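Local atomic coordinates of SusD homolog (PDB entry 4F53), a protein that probably binds glycans, perhaps mucin O-glycans, at the outer membrane of Bacteroides ovatus, as a member of the SusD/RagB lipoprotein family. Residues Y382-K388 with N413-W418; A265-Y270 with P455-P459; R336-F342 with K434-P440. All coordinates share one frame; numbering follows the deposited sequence.

Contact 1 of 3, residues Y382-K388 with N413-W418; sequences YLASTGK and NVTVAW
The backbones of S385 and A417 meet in one nearly straight hydrogen bond, A417 N to S385 O at 2.9 Å, where the chain following helix 379-383 passes the irregular segment N413-W418. Beside it A417 CA lies 3.2 Å from L383 O in a CA-H...O contact, and a water joins that same carbonyl to W418 N. V416 makes the main apolar contact: CG2 sits over a face of the Y382 ring, a CH-pi contact 4.2 Å from the centroid, while CG1 touches Y382 CE2 at 3.6 Å. Y382 holds CG anti to its own N (chi1 -176°), which turns one face to V416 CG2 and brings CE2 beside CG1; its hydroxyl is bonded to Q433. T415 OG1 donates to G387 O at 2.8 Å, reaching it from outside the carbonyl plane by 31°. A valine at T415 would probably leave G387 O without this donor and the loop less firmly fixed there. The bent K388 chain lays CD and CE along N413 O and returns NZ to T386 O at 2.9 Å. Two irregular segments, one following helix 379-383 and one leading to helix 423-438, are thus joined beside helices 358-372 and 423-438 of the SusD-like, TPR-related fold.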
ATOM      1  N   TYR A 382       8.909  20.518  13.348  1.00 33.30           N
ATOM      2  CA  TYR A 382       7.803  19.699  12.861  1.00 31.80           C
ATOM      3  C   TYR A 382       7.269  18.813  13.994  1.00 37.07           C
ATOM      4  O   TYR A 382       6.056  18.771  14.202  1.00 38.36           O
ATOM      5  CB  TYR A 382       8.220  18.864  11.650  1.00 31.42           C
ATOM      6  CG  TYR A 382       7.064  18.072  11.073  1.00 31.33           C
ATOM      7  CD1 TYR A 382       6.141  18.668  10.212  1.00 31.69           C
ATOM      8  CD2 TYR A 382       6.876  16.725  11.405  1.00 30.26           C
ATOM      9  CE1 TYR A 382       5.066  17.945   9.694  1.00 29.51           C
ATOM     10  CE2 TYR A 382       5.823  15.986  10.868  1.00 29.14           C
ATOM     11  CZ  TYR A 382       4.915  16.599  10.018  1.00 35.22           C
ATOM     12  OH  TYR A 382       3.848  15.870   9.518  1.00 30.27           O
ATOM     13  N   LEU A 383       8.175  18.157  14.761  1.00 32.79           N
ATOM     14  CA  LEU A 383       7.848  17.271  15.888  1.00 31.26           C
ATOM     15  C   LEU A 383       7.045  17.982  16.990  1.00 36.61           C
ATOM     16  O   LEU A 383       6.271  17.333  17.681  1.00 37.08           O
ATOM     17  CB  LEU A 383       9.132  16.668  16.483  1.00 31.37           C
ATOM     18  CG  LEU A 383       9.858  15.598  15.620  1.00 34.30           C
ATOM     19  CD1 LEU A 383      11.205  15.210  16.241  1.00 34.18           C
ATOM     20  CD2 LEU A 383       9.001  14.369  15.421  1.00 32.94           C
ATOM     21  N   ALA A 384       7.187  19.301  17.121  1.00 34.23           N
ATOM     22  CA  ALA A 384       6.494  20.131  18.113  1.00 34.08           C
ATOM     23  C   ALA A 384       5.198  20.763  17.560  1.00 38.44           C
ATOM     24  O   ALA A 384       4.477  21.423  18.302  1.00 39.99           O
ATOM     25  CB  ALA A 384       7.438  21.232  18.594  1.00 35.46           C
ATOM     26  N   SER A 385       4.913  20.572  16.279  1.00 36.18           N
ATOM     27  CA  SER A 385       3.760  21.138  15.564  1.00 36.66           C
ATOM     28  C   SER A 385       2.430  20.679  16.189  1.00 40.27           C
ATOM     29  O   SER A 385       2.262  19.489  16.496  1.00 38.91           O
ATOM     30  CB  SER A 385       3.822  20.770  14.074  1.00 38.49           C
ATOM     31  OG  SER A 385       2.604  20.994  13.374  1.00 53.61           O
ATOM     32  N   THR A 386       1.485  21.634  16.360  1.00 37.27           N
ATOM     33  CA  THR A 386       0.136  21.369  16.903  1.00 37.12           C
ATOM     34  C   THR A 386      -0.971  21.853  15.912  1.00 40.20           C
ATOM     35  O   THR A 386      -2.119  22.057  16.309  1.00 40.38           O
ATOM     36  CB  THR A 386      -0.041  21.983  18.305  1.00 43.08           C
ATOM     37  OG1 THR A 386       0.219  23.385  18.228  1.00 47.93           O
ATOM     38  CG2 THR A 386       0.844  21.321  19.355  1.00 36.90           C
ATOM     39  N   GLY A 387      -0.620  21.939  14.637  1.00 36.66           N
ATOM     40  CA  GLY A 387      -1.506  22.328  13.548  1.00 37.13           C
ATOM     41  C   GLY A 387      -2.680  21.387  13.379  1.00 42.10           C
ATOM     42  O   GLY A 387      -2.528  20.164  13.437  1.00 41.18           O
ATOM     43  N   LYS A 388      -3.867  21.949  13.246  1.00 40.98           N
ATOM     44  CA  LYS A 388      -5.081  21.150  13.142  1.00 41.23           C
ATOM     45  C   LYS A 388      -5.597  21.113  11.724  1.00 41.25           C
ATOM     46  O   LYS A 388      -5.525  22.126  11.018  1.00 40.63           O
ATOM     47  CB  LYS A 388      -6.166  21.704  14.088  1.00 46.31           C
ATOM     48  CG  LYS A 388      -5.829  21.558  15.589  1.00 60.89           C
ATOM     49  CD  LYS A 388      -5.669  20.114  16.103  1.00 64.97           C
ATOM     50  CE  LYS A 388      -5.365  20.082  17.585  1.00 75.92           C
ATOM     51  NZ  LYS A 388      -4.059  20.718  17.918  1.00 80.85           N
ATOM     52  N   ASN A 413      -8.882  15.477  15.055  1.00 39.79           N
ATOM     53  CA  ASN A 413      -8.135  16.473  15.833  1.00 40.35           C
ATOM     54  C   ASN A 413      -6.664  16.068  15.958  1.00 40.28           C
ATOM     55  O   ASN A 413      -5.918  16.699  16.717  1.00 39.98           O
ATOM     56  CB  ASN A 413      -8.750  16.670  17.226  1.00 49.21           C
ATOM     57  CG  ASN A 413      -9.609  17.902  17.334  1.00 93.76           C
ATOM     58  OD1 ASN A 413      -9.174  19.028  17.046  1.00 89.37           O
ATOM     59  ND2 ASN A 413     -10.852  17.714  17.762  1.00 93.44           N
ATOM     60  N   VAL A 414      -6.244  15.033  15.182  1.00 33.64           N
ATOM     61  CA  VAL A 414      -4.883  14.498  15.200  1.00 31.21           C
ATOM     62  C   VAL A 414      -3.888  15.577  14.726  1.00 34.63           C
ATOM     63  O   VAL A 414      -4.120  16.284  13.739  1.00 33.64           O
ATOM     64  CB  VAL A 414      -4.733  13.154  14.395  1.00 32.10           C
ATOM     65  CG1 VAL A 414      -4.816  13.362  12.880  1.00 31.36           C
ATOM     66  CG2 VAL A 414      -3.448  12.415  14.763  1.00 30.08           C
ATOM     67  N   THR A 415      -2.799  15.709  15.468  1.00 30.81           N
ATOM     68  CA  THR A 415      -1.722  16.610  15.129  1.00 30.22           C
ATOM     69  C   THR A 415      -0.400  15.845  15.320  1.00 33.06           C
ATOM     70  O   THR A 415      -0.421  14.631  15.564  1.00 32.06           O
ATOM     71  CB  THR A 415      -1.832  17.969  15.830  1.00 39.06           C
ATOM     72  OG1 THR A 415      -0.839  18.816  15.224  1.00 42.77           O
ATOM     73  CG2 THR A 415      -1.679  17.882  17.365  1.00 32.38           C
ATOM     74  N   VAL A 416       0.739  16.535  15.117  1.00 29.33           N
ATOM     75  CA  VAL A 416       2.064  15.927  15.139  1.00 27.26           C
ATOM     76  C   VAL A 416       2.596  15.699  16.566  1.00 31.37           C
ATOM     77  O   VAL A 416       2.947  14.559  16.888  1.00 29.64           O
ATOM     78  CB  VAL A 416       3.085  16.725  14.288  1.00 29.54           C
ATOM     79  CG1 VAL A 416       4.417  15.980  14.196  1.00 28.04           C
ATOM     80  CG2 VAL A 416       2.525  17.019  12.897  1.00 28.59           C
ATOM     81  N   ALA A 417       2.709  16.782  17.381  1.00 30.08           N
ATOM     82  CA  ALA A 417       3.290  16.732  18.736  1.00 29.99           C
ATOM     83  C   ALA A 417       2.717  15.545  19.529  1.00 34.08           C
ATOM     84  O   ALA A 417       1.500  15.450  19.713  1.00 34.58           O
ATOM     85  CB  ALA A 417       3.076  18.049  19.465  1.00 30.93           C
ATOM     86  N   TRP A 418       3.599  14.579  19.864  1.00 30.28           N
ATOM     87  CA  TRP A 418       3.260  13.366  20.608  1.00 29.63           C
ATOM     88  C   TRP A 418       2.580  13.727  21.938  1.00 33.51           C
ATOM     89  O   TRP A 418       3.181  14.402  22.768  1.00 32.85           O
ATOM     90  CB  TRP A 418       4.527  12.542  20.869  1.00 27.96           C
ATOM     91  CG  TRP A 418       4.242  11.301  21.653  1.00 28.41           C
ATOM     92  CD1 TRP A 418       4.350  11.138  23.005  1.00 31.46           C
ATOM     93  CD2 TRP A 418       3.713  10.073  21.140  1.00 27.53           C
ATOM     94  NE1 TRP A 418       3.982   9.868  23.360  1.00 29.36           N
ATOM     95  CE2 TRP A 418       3.559   9.195  22.239  1.00 29.86           C
ATOM     96  CE3 TRP A 418       3.343   9.628  19.852  1.00 28.40           C
ATOM     97  CZ2 TRP A 418       3.116   7.878  22.085  1.00 27.79           C
ATOM     98  CZ3 TRP A 418       2.862   8.333  19.703  1.00 29.09           C
ATOM     99  CH2 TRP A 418       2.767   7.469  20.811  1.00 29.62           C
TER
HETATM  100  O   HOH W   1       6.306  14.603  18.699  1.00 32.06           O

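Contact 2 of 3, residues A265-Y270 with P455-P459; sequences ADLTCY and PKLMP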
ATOM      1  N   ALA A 265      -7.045  15.326  -2.177  1.00 28.23           N
ATOM      2  CA  ALA A 265      -7.369  16.465  -1.328  1.00 28.40           C
ATOM      3  C   ALA A 265      -7.019  16.130   0.159  1.00 32.54           C
ATOM      4  O   ALA A 265      -6.582  17.010   0.896  1.00 32.60           O
ATOM      5  CB  ALA A 265      -8.842  16.805  -1.479  1.00 29.67           C
ATOM      6  N   ASP A 266      -7.159  14.842   0.566  1.00 28.83           N
ATOM      7  CA  ASP A 266      -6.846  14.367   1.915  1.00 29.70           C
ATOM      8  C   ASP A 266      -5.364  14.587   2.281  1.00 32.20           C
ATOM      9  O   ASP A 266      -5.068  15.095   3.354  1.00 33.90           O
ATOM     10  CB  ASP A 266      -7.194  12.861   2.060  1.00 31.66           C
ATOM     11  CG  ASP A 266      -8.556  12.499   1.495  1.00 38.27           C
ATOM     12  OD1 ASP A 266      -8.694  12.462   0.251  1.00 40.74           O
ATOM     13  OD2 ASP A 266      -9.483  12.312   2.284  1.00 41.54           O
ATOM     14  N   LEU A 267      -4.452  14.208   1.387  1.00 26.92           N
ATOM     15  CA  LEU A 267      -3.020  14.319   1.600  1.00 28.56           C
ATOM     16  C   LEU A 267      -2.589  15.787   1.743  1.00 34.85           C
ATOM     17  O   LEU A 267      -1.821  16.081   2.651  1.00 35.50           O
ATOM     18  CB  LEU A 267      -2.272  13.607   0.455  1.00 29.01           C
ATOM     19  CG  LEU A 267      -0.805  13.212   0.643  1.00 33.67           C
ATOM     20  CD1 LEU A 267      -0.577  12.338   1.879  1.00 32.42           C
ATOM     21  CD2 LEU A 267      -0.308  12.482  -0.564  1.00 34.29           C
ATOM     22  N   THR A 268      -3.122  16.716   0.918  1.00 31.34           N
ATOM     23  CA  THR A 268      -2.770  18.122   1.073  1.00 30.95           C
ATOM     24  C   THR A 268      -3.460  18.721   2.333  1.00 36.18           C
ATOM     25  O   THR A 268      -2.878  19.603   2.955  1.00 35.93           O
ATOM     26  CB  THR A 268      -3.011  18.944  -0.215  1.00 36.22           C
ATOM     27  OG1 THR A 268      -4.387  18.891  -0.574  1.00 37.05           O
ATOM     28  CG2 THR A 268      -2.127  18.468  -1.398  1.00 31.82           C
ATOM     29  N   CYS A 269      -4.635  18.217   2.750  1.00 34.38           N
ATOM     30  CA  CYS A 269      -5.301  18.701   3.970  1.00 35.81           C
ATOM     31  C   CYS A 269      -4.427  18.466   5.221  1.00 36.20           C
ATOM     32  O   CYS A 269      -4.230  19.390   6.004  1.00 35.35           O
ATOM     33  CB  CYS A 269      -6.674  18.065   4.134  1.00 37.67           C
ATOM     34  SG  CYS A 269      -7.952  18.837   3.123  1.00 44.21           S
ATOM     35  N   TYR A 270      -3.902  17.242   5.387  1.00 29.97           N
ATOM     36  CA  TYR A 270      -3.040  16.906   6.520  1.00 29.06           C
ATOM     37  C   TYR A 270      -1.702  17.625   6.446  1.00 30.51           C
ATOM     38  O   TYR A 270      -1.256  18.187   7.431  1.00 30.15           O
ATOM     39  CB  TYR A 270      -2.770  15.386   6.582  1.00 28.92           C
ATOM     40  CG  TYR A 270      -3.903  14.582   7.188  1.00 31.22           C
ATOM     41  CD1 TYR A 270      -4.033  14.456   8.566  1.00 32.51           C
ATOM     42  CD2 TYR A 270      -4.813  13.900   6.380  1.00 31.78           C
ATOM     43  CE1 TYR A 270      -5.063  13.707   9.132  1.00 31.03           C
ATOM     44  CE2 TYR A 270      -5.844  13.137   6.935  1.00 31.95           C
ATOM     45  CZ  TYR A 270      -5.966  13.051   8.313  1.00 33.23           C
ATOM     46  OH  TYR A 270      -6.935  12.289   8.885  1.00 28.21           O
ATOM     47  N   PRO A 455      -5.472   6.947   8.626  1.00 26.96           N
ATOM     48  CA  PRO A 455      -5.978   8.278   9.046  1.00 26.61           C
ATOM     49  C   PRO A 455      -7.454   8.433   8.696  1.00 30.22           C
ATOM     50  O   PRO A 455      -7.981   7.692   7.849  1.00 27.96           O
ATOM     51  CB  PRO A 455      -5.107   9.250   8.216  1.00 27.62           C
ATOM     52  CG  PRO A 455      -4.916   8.493   6.932  1.00 31.89           C
ATOM     53  CD  PRO A 455      -4.698   7.045   7.362  1.00 26.81           C
ATOM     54  N   LYS A 456      -8.117   9.404   9.310  1.00 31.03           N
ATOM     55  CA  LYS A 456      -9.501   9.708   8.920  1.00 33.08           C
ATOM     56  C   LYS A 456      -9.458  10.284   7.489  1.00 37.33           C
ATOM     57  O   LYS A 456      -8.607  11.116   7.192  1.00 37.05           O
ATOM     58  CB  LYS A 456     -10.184  10.686   9.909  1.00 34.82           C
ATOM     59  CG  LYS A 456     -10.228  10.216  11.361  1.00 34.22           C
ATOM     60  CD  LYS A 456     -10.880   8.842  11.584  1.00 47.65           C
ATOM     61  CE  LYS A 456     -12.368   8.763  11.290  1.00 65.40           C
ATOM     62  NZ  LYS A 456     -13.180   9.564  12.245  1.00 86.78           N
ATOM     63  N   LEU A 457     -10.268   9.746   6.593  1.00 33.50           N
ATOM     64  CA  LEU A 457     -10.334  10.185   5.204  1.00 33.24           C
ATOM     65  C   LEU A 457     -11.721  10.726   4.881  1.00 38.43           C
ATOM     66  O   LEU A 457     -12.699  10.417   5.577  1.00 38.66           O
ATOM     67  CB  LEU A 457     -10.016   9.008   4.239  1.00 32.81           C
ATOM     68  CG  LEU A 457      -8.623   8.359   4.299  1.00 33.51           C
ATOM     69  CD1 LEU A 457      -8.601   7.102   3.450  1.00 31.43           C
ATOM     70  CD2 LEU A 457      -7.539   9.354   3.874  1.00 31.75           C
HETATM   71  N   MSE A 458     -11.812  11.545   3.829  1.00 33.28           N
HETATM   72  CA  MSE A 458     -13.107  12.021   3.369  1.00 32.46           C
HETATM   73  C   MSE A 458     -13.817  10.877   2.648  1.00 37.89           C
HETATM   74  O   MSE A 458     -13.143  10.051   2.022  1.00 37.26           O
HETATM   75  CB  MSE A 458     -12.941  13.227   2.438  1.00 33.24           C
HETATM   76  CG  MSE A 458     -12.858  14.524   3.199  1.00 38.77           C
HETATM   77 SE   MSE A 458     -12.539  16.077   2.074  0.75 45.44          SE
HETATM   78  CE  MSE A 458     -10.670  15.790   1.648  1.00 39.19           C
ATOM     79  N   PRO A 459     -15.154  10.760   2.699  1.00 35.21           N
ATOM     80  CA  PRO A 459     -15.787   9.721   1.887  1.00 34.97           C
ATOM     81  C   PRO A 459     -15.671  10.081   0.395  1.00 38.28           C
ATOM     82  O   PRO A 459     -15.438  11.257   0.046  1.00 38.14           O
ATOM     83  CB  PRO A 459     -17.231   9.743   2.376  1.00 38.12           C
ATOM     84  CG  PRO A 459     -17.458  11.159   2.788  1.00 43.02           C
ATOM     85  CD  PRO A 459     -16.160  11.616   3.376  1.00 37.57           C
TER
HETATM   86  O   HOH W   2      -6.435  10.562  11.281  1.00 28.34           O
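M458, a selenomethionine, fills a hollow in the side of helix 265-273: bent at its last torsion (chi3 -74°), it tucks its methyl CE back against the helix, where A265 CB at 3.8 Å, C269 SG at 4.3 Å and the D266 carboxylate bound it. This bump lies on the A265 side of D266. Between the two hydrogen bonds that pin the fit, L457 lies across D266, with CD2 4.0 Å from D266 CB. At the P455 end, the proline ring, which follows a cis peptide bond, presses CB against Y270 CZ at 3.9 Å. The pins come from D266 and Y270, one turn apart on the helix and both projecting toward the extended chain P455-P459. D266 OD2 takes the amide of M458 nearly end-on, M458 N to OD2 2.9 Å with 174° at the hydrogen, while OD1 forms a salt bridge with R307. The Y270 hydroxyl donates to a lone pair of K456 O at 2.7 Å, in the carbonyl plane, and that oxygen also lies in the plane of the ring at its edge. A water bridges the same hydroxyl and K456 N. The contact is buried: the backbone of A265 pairs with L305, and W435 of helix 423-438 meets Y270, L267 and P455, so helix 265-273, the loop after helix 442-452 and helix 423-438 come together in one three-way packing.

Contact 3 of 3, residues R336-F342 with K434-P440; sequences RASEVAF and KWIANFP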
ATOM      1  N   ARG A 336       9.711   1.087   3.012  1.00 27.19           N
ATOM      2  CA  ARG A 336      10.452   2.151   3.687  1.00 26.78           C
ATOM      3  C   ARG A 336      10.847   1.763   5.100  1.00 32.62           C
ATOM      4  O   ARG A 336      10.060   1.127   5.808  1.00 33.33           O
ATOM      5  CB  ARG A 336       9.595   3.419   3.763  1.00 22.12           C
ATOM      6  CG  ARG A 336       9.168   4.000   2.427  1.00 25.42           C
ATOM      7  CD  ARG A 336       8.765   5.420   2.707  1.00 24.16           C
ATOM      8  NE  ARG A 336       8.287   6.164   1.543  1.00 27.12           N
ATOM      9  CZ  ARG A 336       9.066   6.852   0.718  1.00 31.17           C
ATOM     10  NH1 ARG A 336      10.379   6.822   0.855  1.00 28.32           N
ATOM     11  NH2 ARG A 336       8.538   7.535  -0.284  1.00 24.57           N
ATOM     12  N   ALA A 337      12.036   2.206   5.532  1.00 30.08           N
ATOM     13  CA  ALA A 337      12.531   2.010   6.912  1.00 29.21           C
ATOM     14  C   ALA A 337      11.668   2.800   7.893  1.00 30.55           C
ATOM     15  O   ALA A 337      11.462   2.331   8.991  1.00 30.55           O
ATOM     16  CB  ALA A 337      13.999   2.443   7.032  1.00 29.72           C
ATOM     17  N   SER A 338      11.127   3.969   7.490  1.00 25.28           N
ATOM     18  CA  SER A 338      10.251   4.764   8.360  1.00 24.81           C
ATOM     19  C   SER A 338       8.987   3.957   8.778  1.00 30.61           C
ATOM     20  O   SER A 338       8.553   4.087   9.920  1.00 32.06           O
ATOM     21  CB  SER A 338       9.870   6.089   7.701  1.00 23.01           C
ATOM     22  OG  SER A 338       9.063   5.857   6.563  1.00 24.94           O
ATOM     23  N   GLU A 339       8.468   3.067   7.899  1.00 28.79           N
ATOM     24  CA  GLU A 339       7.307   2.185   8.192  1.00 29.34           C
ATOM     25  C   GLU A 339       7.620   1.249   9.394  1.00 30.87           C
ATOM     26  O   GLU A 339       6.795   1.102  10.282  1.00 30.84           O
ATOM     27  CB  GLU A 339       6.927   1.357   6.947  1.00 30.86           C
ATOM     28  CG  GLU A 339       5.725   0.436   7.155  1.00 40.69           C
ATOM     29  CD  GLU A 339       5.447  -0.625   6.100  1.00 48.93           C
ATOM     30  OE1 GLU A 339       5.646  -0.365   4.889  1.00 41.91           O
ATOM     31  OE2 GLU A 339       4.978  -1.716   6.491  1.00 39.23           O
ATOM     32  N   VAL A 340       8.841   0.713   9.446  1.00 26.78           N
ATOM     33  CA  VAL A 340       9.323  -0.180  10.491  1.00 27.51           C
ATOM     34  C   VAL A 340       9.381   0.553  11.834  1.00 29.55           C
ATOM     35  O   VAL A 340       8.967  -0.003  12.850  1.00 28.80           O
ATOM     36  CB  VAL A 340      10.700  -0.788  10.091  1.00 32.71           C
ATOM     37  CG1 VAL A 340      11.304  -1.589  11.243  1.00 32.20           C
ATOM     38  CG2 VAL A 340      10.556  -1.651   8.833  1.00 32.47           C
ATOM     39  N   ALA A 341       9.852   1.806  11.839  1.00 25.58           N
ATOM     40  CA  ALA A 341       9.887   2.592  13.069  1.00 24.19           C
ATOM     41  C   ALA A 341       8.439   2.844  13.593  1.00 27.17           C
ATOM     42  O   ALA A 341       8.187   2.712  14.802  1.00 28.58           O
ATOM     43  CB  ALA A 341      10.636   3.893  12.848  1.00 24.25           C
ATOM     44  N   PHE A 342       7.486   3.094  12.686  1.00 22.37           N
ATOM     45  CA  PHE A 342       6.080   3.298  13.057  1.00 22.58           C
ATOM     46  C   PHE A 342       5.422   1.992  13.500  1.00 27.28           C
ATOM     47  O   PHE A 342       4.589   2.011  14.407  1.00 28.63           O
ATOM     48  CB  PHE A 342       5.286   3.966  11.927  1.00 23.44           C
ATOM     49  CG  PHE A 342       5.677   5.415  11.729  1.00 24.38           C
ATOM     50  CD1 PHE A 342       5.476   6.355  12.743  1.00 24.65           C
ATOM     51  CD2 PHE A 342       6.176   5.860  10.500  1.00 25.04           C
ATOM     52  CE1 PHE A 342       5.814   7.697  12.545  1.00 25.16           C
ATOM     53  CE2 PHE A 342       6.484   7.209  10.303  1.00 26.46           C
ATOM     54  CZ  PHE A 342       6.285   8.115  11.320  1.00 23.28           C
ATOM     55  N   LYS A 434       2.612   7.453   9.832  1.00 21.39           N
ATOM     56  CA  LYS A 434       3.038   6.348   8.954  1.00 20.40           C
ATOM     57  C   LYS A 434       2.455   6.539   7.539  1.00 25.42           C
ATOM     58  O   LYS A 434       3.132   6.299   6.551  1.00 26.25           O
ATOM     59  CB  LYS A 434       2.603   4.989   9.537  1.00 19.84           C
ATOM     60  CG  LYS A 434       3.155   3.796   8.744  1.00 25.96           C
ATOM     61  CD  LYS A 434       3.054   2.486   9.508  1.00 33.13           C
ATOM     62  CE  LYS A 434       1.805   1.716   9.231  1.00 31.39           C
ATOM     63  NZ  LYS A 434       1.785   0.504  10.060  1.00 31.36           N
ATOM     64  N   TRP A 435       1.199   6.967   7.460  1.00 23.87           N
ATOM     65  CA  TRP A 435       0.471   7.212   6.211  1.00 23.24           C
ATOM     66  C   TRP A 435       1.160   8.330   5.378  1.00 26.21           C
ATOM     67  O   TRP A 435       1.385   8.115   4.188  1.00 26.03           O
ATOM     68  CB  TRP A 435      -0.986   7.536   6.523  1.00 20.64           C
ATOM     69  CG  TRP A 435      -1.843   7.846   5.332  1.00 21.31           C
ATOM     70  CD1 TRP A 435      -2.444   6.949   4.497  1.00 24.21           C
ATOM     71  CD2 TRP A 435      -2.285   9.148   4.915  1.00 21.82           C
ATOM     72  NE1 TRP A 435      -3.235   7.612   3.578  1.00 25.42           N
ATOM     73  CE2 TRP A 435      -3.179   8.963   3.832  1.00 27.04           C
ATOM     74  CE3 TRP A 435      -2.042  10.461   5.381  1.00 23.01           C
ATOM     75  CZ2 TRP A 435      -3.836  10.041   3.202  1.00 26.50           C
ATOM     76  CZ3 TRP A 435      -2.677  11.521   4.744  1.00 25.12           C
ATOM     77  CH2 TRP A 435      -3.585  11.304   3.687  1.00 25.81           C
ATOM     78  N   ILE A 436       1.521   9.472   5.995  1.00 21.68           N
ATOM     79  CA  ILE A 436       2.264  10.534   5.303  1.00 22.07           C
ATOM     80  C   ILE A 436       3.600   9.972   4.804  1.00 26.56           C
ATOM     81  O   ILE A 436       3.912  10.100   3.617  1.00 28.66           O
ATOM     82  CB  ILE A 436       2.496  11.805   6.186  1.00 25.83           C
ATOM     83  CG1 ILE A 436       1.155  12.496   6.563  1.00 26.65           C
ATOM     84  CG2 ILE A 436       3.433  12.797   5.471  1.00 25.85           C
ATOM     85  CD1 ILE A 436       1.237  13.481   7.723  1.00 31.31           C
ATOM     86  N   ALA A 437       4.354   9.299   5.685  1.00 22.01           N
ATOM     87  CA  ALA A 437       5.663   8.753   5.343  1.00 22.14           C
ATOM     88  C   ALA A 437       5.619   7.647   4.261  1.00 25.94           C
ATOM     89  O   ALA A 437       6.589   7.508   3.524  1.00 26.70           O
ATOM     90  CB  ALA A 437       6.348   8.216   6.589  1.00 22.43           C
ATOM     91  N   ASN A 438       4.536   6.866   4.181  1.00 22.36           N
ATOM     92  CA  ASN A 438       4.461   5.725   3.266  1.00 23.68           C
ATOM     93  C   ASN A 438       3.991   6.077   1.880  1.00 28.61           C
ATOM     94  O   ASN A 438       3.988   5.203   1.013  1.00 27.91           O
ATOM     95  CB  ASN A 438       3.615   4.579   3.825  1.00 25.86           C
ATOM     96  CG  ASN A 438       4.425   3.341   4.077  1.00 40.88           C
ATOM     97  OD1 ASN A 438       5.593   3.264   3.704  1.00 33.32           O
ATOM     98  ND2 ASN A 438       3.834   2.346   4.728  1.00 32.89           N
ATOM     99  N   PHE A 439       3.680   7.345   1.618  1.00 26.84           N
ATOM    100  CA  PHE A 439       3.369   7.747   0.255  1.00 26.33           C
ATOM    101  C   PHE A 439       4.566   7.346  -0.670  1.00 29.90           C
ATOM    102  O   PHE A 439       5.697   7.539  -0.242  1.00 29.04           O
ATOM    103  CB  PHE A 439       3.126   9.263   0.211  1.00 28.06           C
ATOM    104  CG  PHE A 439       2.925   9.808  -1.190  1.00 28.40           C
ATOM    105  CD1 PHE A 439       1.661   9.826  -1.769  1.00 29.70           C
ATOM    106  CD2 PHE A 439       3.999  10.295  -1.924  1.00 28.26           C
ATOM    107  CE1 PHE A 439       1.476  10.327  -3.065  1.00 31.32           C
ATOM    108  CE2 PHE A 439       3.816  10.784  -3.225  1.00 31.60           C
ATOM    109  CZ  PHE A 439       2.560  10.803  -3.785  1.00 29.50           C
ATOM    110  N   PRO A 440       4.382   6.792  -1.902  1.00 26.39           N
ATOM    111  CA  PRO A 440       3.124   6.508  -2.624  1.00 26.13           C
ATOM    112  C   PRO A 440       2.642   5.033  -2.511  1.00 29.35           C
ATOM    113  O   PRO A 440       1.948   4.545  -3.404  1.00 28.09           O
ATOM    114  CB  PRO A 440       3.522   6.858  -4.080  1.00 27.67           C
ATOM    115  CG  PRO A 440       4.960   6.396  -4.185  1.00 30.90           C
ATOM    116  CD  PRO A 440       5.547   6.480  -2.760  1.00 26.67           C
TER
HETATM  117  O   HOH W   3       6.742   1.000   2.925  1.00 33.06           O
HETATM  118  O   HOH W   4       6.250   4.896   6.649  1.00 49.49           O
HETATM  119  O   HOH W   5       2.573  -1.274   7.967  1.00 37.24           O
HETATM  120  O   HOH W   6       2.199   0.907  12.694  1.00 28.87           O
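The F342 and K434 side chains lie alongside, pointing opposite ways, with the backbone N of K434 standing 3.8 Å above the centre of the phenyl ring and K434 CD against F342 CB. A chi1 of -174° swings K434 CG away from its own N, and the chain runs along F342 before bending at chi3; NZ then pairs with E448 and reaches E339 OE2 through one water and, by a weak water bond, F342 O through another. A437 CB touches both F342 CE2, at 3.9 Å, and S338 OG, at 3.6 Å, a hydroxyl hydrogen-bonded to E372. The amide of N438 stands steeply to the E339 carboxylate, planes 77° apart: ND2 donates to OE1 at 3.3 Å from above the carboxylate plane, and a water links OE1 to N438 OD1. E339 OE2 has a salt bridge to R203. R336 stretches past N438 to F439 O, held chiefly by NH2 at 2.8 Å, in the carbonyl plane and the guanidinium plane, with a weak second bond from NE. The segments 337-342 and 434-438 run antiparallel, their axes 9.3 Å apart at 169°, with helix 358-372 against F342 and A437 and helix 442-452 against E339 and N438.

How the contacts relate
Following the chain from the N terminus, helix 265-273 supplies the first half of contact 2, whose partner comes only after 184 intervening residues, at P455-P459. Inside that long loop contact 3 opens at R336-F342 and closes at K434-P440, and inside contact 3 lies contact 1, closing a loop of 24 residues without helix or strand between helices 379-383 and 423-438. The three are therefore nested, none crossing another. Their centres lie about 16 to 17 Å apart, and each touches the others: L267 packs on F439, V414 on Y270, and Y382 on I436. Helix 423-438 supplies half of contact 3 and packs against residues of contacts 1 and 2, tying helix 337-349 to helix 265-273 and loop 413-418.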